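Local coordinates for protein beta-galactosidase (Bacillus circulans subsp. alkalophilus, PDB 3TTS) that probably hydrolyses terminal beta-D-galactosyl residues from beta-galactosides, as a trimer whose subunits each carry a TIM barrel, at residues Leu421-Glu426 against Pro459-Val464. Numbering follows the deposited sequence.
Sequences LNYVNE and PVMYMV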
loop_
_atom_site.group_PDB
_atom_site.type_symbol
_atom_site.label_atom_id
_atom_site.label_comp_id
_atom_site.label_asym_id
_atom_site.label_seq_id
_atom_site.Cartn_x
_atom_site.Cartn_y
_atom_site.Cartn_z
ATOM N N LEU A 421 6.178 18.072 5.681
ATOM C CA LEU A 421 6.843 18.456 6.913
ATOM C C LEU A 421 7.202 17.199 7.717
ATOM O O LEU A 421 6.342 16.389 8.088
ATOM C CB LEU A 421 5.988 19.427 7.730
ATOM C CG LEU A 421 6.518 19.785 9.123
ATOM C CD1 LEU A 421 7.949 20.319 9.044
ATOM C CD2 LEU A 421 5.603 20.801 9.796
ATOM N N ASN A 422 8.492 17.029 7.947
ATOM C CA ASN A 422 9.004 15.900 8.692
ATOM C C ASN A 422 9.890 16.499 9.765
ATOM O O ASN A 422 10.960 17.015 9.475
ATOM C CB ASN A 422 9.772 14.978 7.742
ATOM C CG ASN A 422 10.300 13.724 8.420
ATOM O OD1 ASN A 422 10.945 13.786 9.470
ATOM N ND2 ASN A 422 10.051 12.572 7.797
ATOM N N TYR A 423 9.409 16.476 11.000
ATOM C CA TYR A 423 10.086 17.127 12.118
ATOM C C TYR A 423 11.561 16.724 12.246
ATOM O O TYR A 423 12.459 17.577 12.217
ATOM C CB TYR A 423 9.336 16.813 13.409
ATOM C CG TYR A 423 9.935 17.362 14.696
ATOM C CD1 TYR A 423 10.146 18.726 14.881
ATOM C CD2 TYR A 423 10.236 16.510 15.749
ATOM C CE1 TYR A 423 10.668 19.209 16.062
ATOM C CE2 TYR A 423 10.750 16.985 16.926
ATOM C CZ TYR A 423 10.965 18.331 17.087
ATOM O OH TYR A 423 11.483 18.774 18.301
ATOM N N VAL A 424 11.814 15.431 12.382
ATOM C CA VAL A 424 13.179 14.988 12.588
ATOM C C VAL A 424 14.087 15.424 11.443
ATOM O O VAL A 424 15.271 15.705 11.653
ATOM C CB VAL A 424 13.260 13.475 12.825
ATOM C CG1 VAL A 424 14.687 12.985 12.643
ATOM C CG2 VAL A 424 12.736 13.141 14.236
ATOM N N ASN A 425 13.532 15.502 10.239
ATOM C CA ASN A 425 14.306 15.968 9.093
ATOM C C ASN A 425 14.706 17.430 9.249
ATOM O O ASN A 425 15.860 17.787 9.004
ATOM C CB ASN A 425 13.557 15.746 7.772
ATOM C CG ASN A 425 13.489 14.263 7.369
ATOM O OD1 ASN A 425 12.616 13.856 6.595
ATOM N ND2 ASN A 425 14.412 13.455 7.895
ATOM N N GLU A 426 13.757 18.262 9.681
ATOM C CA GLU A 426 14.024 19.678 9.886
ATOM C C GLU A 426 15.071 19.841 10.960
ATOM O O GLU A 426 15.995 20.641 10.821
ATOM C CB GLU A 426 12.747 20.441 10.264
ATOM C CG GLU A 426 11.721 20.536 9.131
ATOM C CD GLU A 426 12.335 21.037 7.843
ATOM O OE1 GLU A 426 12.712 22.228 7.790
ATOM O OE2 GLU A 426 12.456 20.229 6.888
ATOM N N PRO A 459 14.374 23.908 16.072
ATOM C CA PRO A 459 13.633 23.803 14.812
ATOM C C PRO A 459 12.202 23.343 15.067
ATOM O O PRO A 459 11.998 22.425 15.865
ATOM C CB PRO A 459 14.405 22.727 14.039
ATOM C CG PRO A 459 15.712 22.630 14.712
ATOM C CD PRO A 459 15.430 22.893 16.158
ATOM N N VAL A 460 11.237 23.990 14.412
ATOM C CA VAL A 460 9.825 23.637 14.530
ATOM C C VAL A 460 9.389 23.330 15.967
ATOM O O VAL A 460 8.973 22.201 16.262
ATOM C CB VAL A 460 9.469 22.423 13.639
ATOM C CG1 VAL A 460 8.008 22.452 13.289
ATOM C CG2 VAL A 460 10.304 22.430 12.372
ATOM N N MET A 461 9.489 24.325 16.851
ATOM C CA MET A 461 9.057 24.167 18.240
ATOM C C MET A 461 7.565 24.420 18.293
ATOM O O MET A 461 7.095 25.379 18.908
ATOM C CB MET A 461 9.817 25.109 19.177
ATOM C CG MET A 461 9.653 24.788 20.679
ATOM S SD MET A 461 9.772 23.017 21.082
ATOM C CE MET A 461 11.395 22.586 20.446
ATOM N N TYR A 462 6.838 23.533 17.619
ATOM C CA TYR A 462 5.407 23.629 17.414
ATOM C C TYR A 462 4.636 23.620 18.733
ATOM O O TYR A 462 3.700 24.407 18.927
ATOM C CB TYR A 462 4.959 22.507 16.462
ATOM C CG TYR A 462 3.484 22.174 16.457
ATOM C CD1 TYR A 462 2.585 22.901 15.680
ATOM C CD2 TYR A 462 2.995 21.101 17.211
ATOM C CE1 TYR A 462 1.212 22.581 15.672
ATOM C CE2 TYR A 462 1.637 20.779 17.220
ATOM C CZ TYR A 462 0.748 21.522 16.449
ATOM O OH TYR A 462 -0.589 21.196 16.459
ATOM N N MET A 463 5.037 22.748 19.647
ATOM C CA MET A 463 4.415 22.720 20.960
ATOM C C MET A 463 5.307 23.438 21.948
ATOM O O MET A 463 6.504 23.208 21.994
ATOM C CB MET A 463 4.168 21.285 21.419
ATOM C CG MET A 463 3.769 21.177 22.890
ATOM S SD MET A 463 3.634 19.477 23.442
ATOM C CE MET A 463 2.204 18.901 22.509
ATOM N N VAL A 464 4.718 24.316 22.739
ATOM C CA VAL A 464 5.469 25.081 23.722
ATOM C C VAL A 464 4.899 24.781 25.092
ATOM O O VAL A 464 3.707 24.977 25.330
ATOM C CB VAL A 464 5.412 26.601 23.412
ATOM C CG1 VAL A 464 5.753 27.430 24.644
ATOM C CG2 VAL A 464 6.341 26.926 22.261
HETATM O O HOH W 1 12.791 21.124 18.105
#
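The ring of Tyr423 turns one edge to Pro459 and Val460. CB of Val460 lies in the ring plane, 4.0 Å from CD1 of Tyr423. The carbonyl oxygen of Pro459 is also near this plane, 3.5 Å from CE1 of Tyr423. Val460 O approaches the same CE1 obliquely. With chi1 at 177°, CG points opposite the backbone N, and the ring reaches across to the loop. A water joins the two segments there: it accepts from Tyr423 OH at 2.7 Å and donates to Pro459 O at 2.7 Å. Tyr423 OH also accepts a hydrogen bond from the backbone N of Asp404, and Asn407 and Leu411 of helix 405-413 touch the side chain. A phenylalanine here would probably break the water link to Pro459 O and leave the Asp404 amide without this acceptor. Val460 also meets the helix through CG2, which lies 3.8 Å from CB of Glu426. The Glu426 carboxylate turns elsewhere, to a salt bridge with Lys429 and a hydrogen bond with Ser588 OG. Asn422 caps the helix, its OD1 accepting from Asn425 N at 3.2 Å. The first turn of helix 423-436 thus packs against the loop after parallel strand 455-458, as in an alpha/beta fold, consistent with the glutaminase I-like clan of the trimerisation domain.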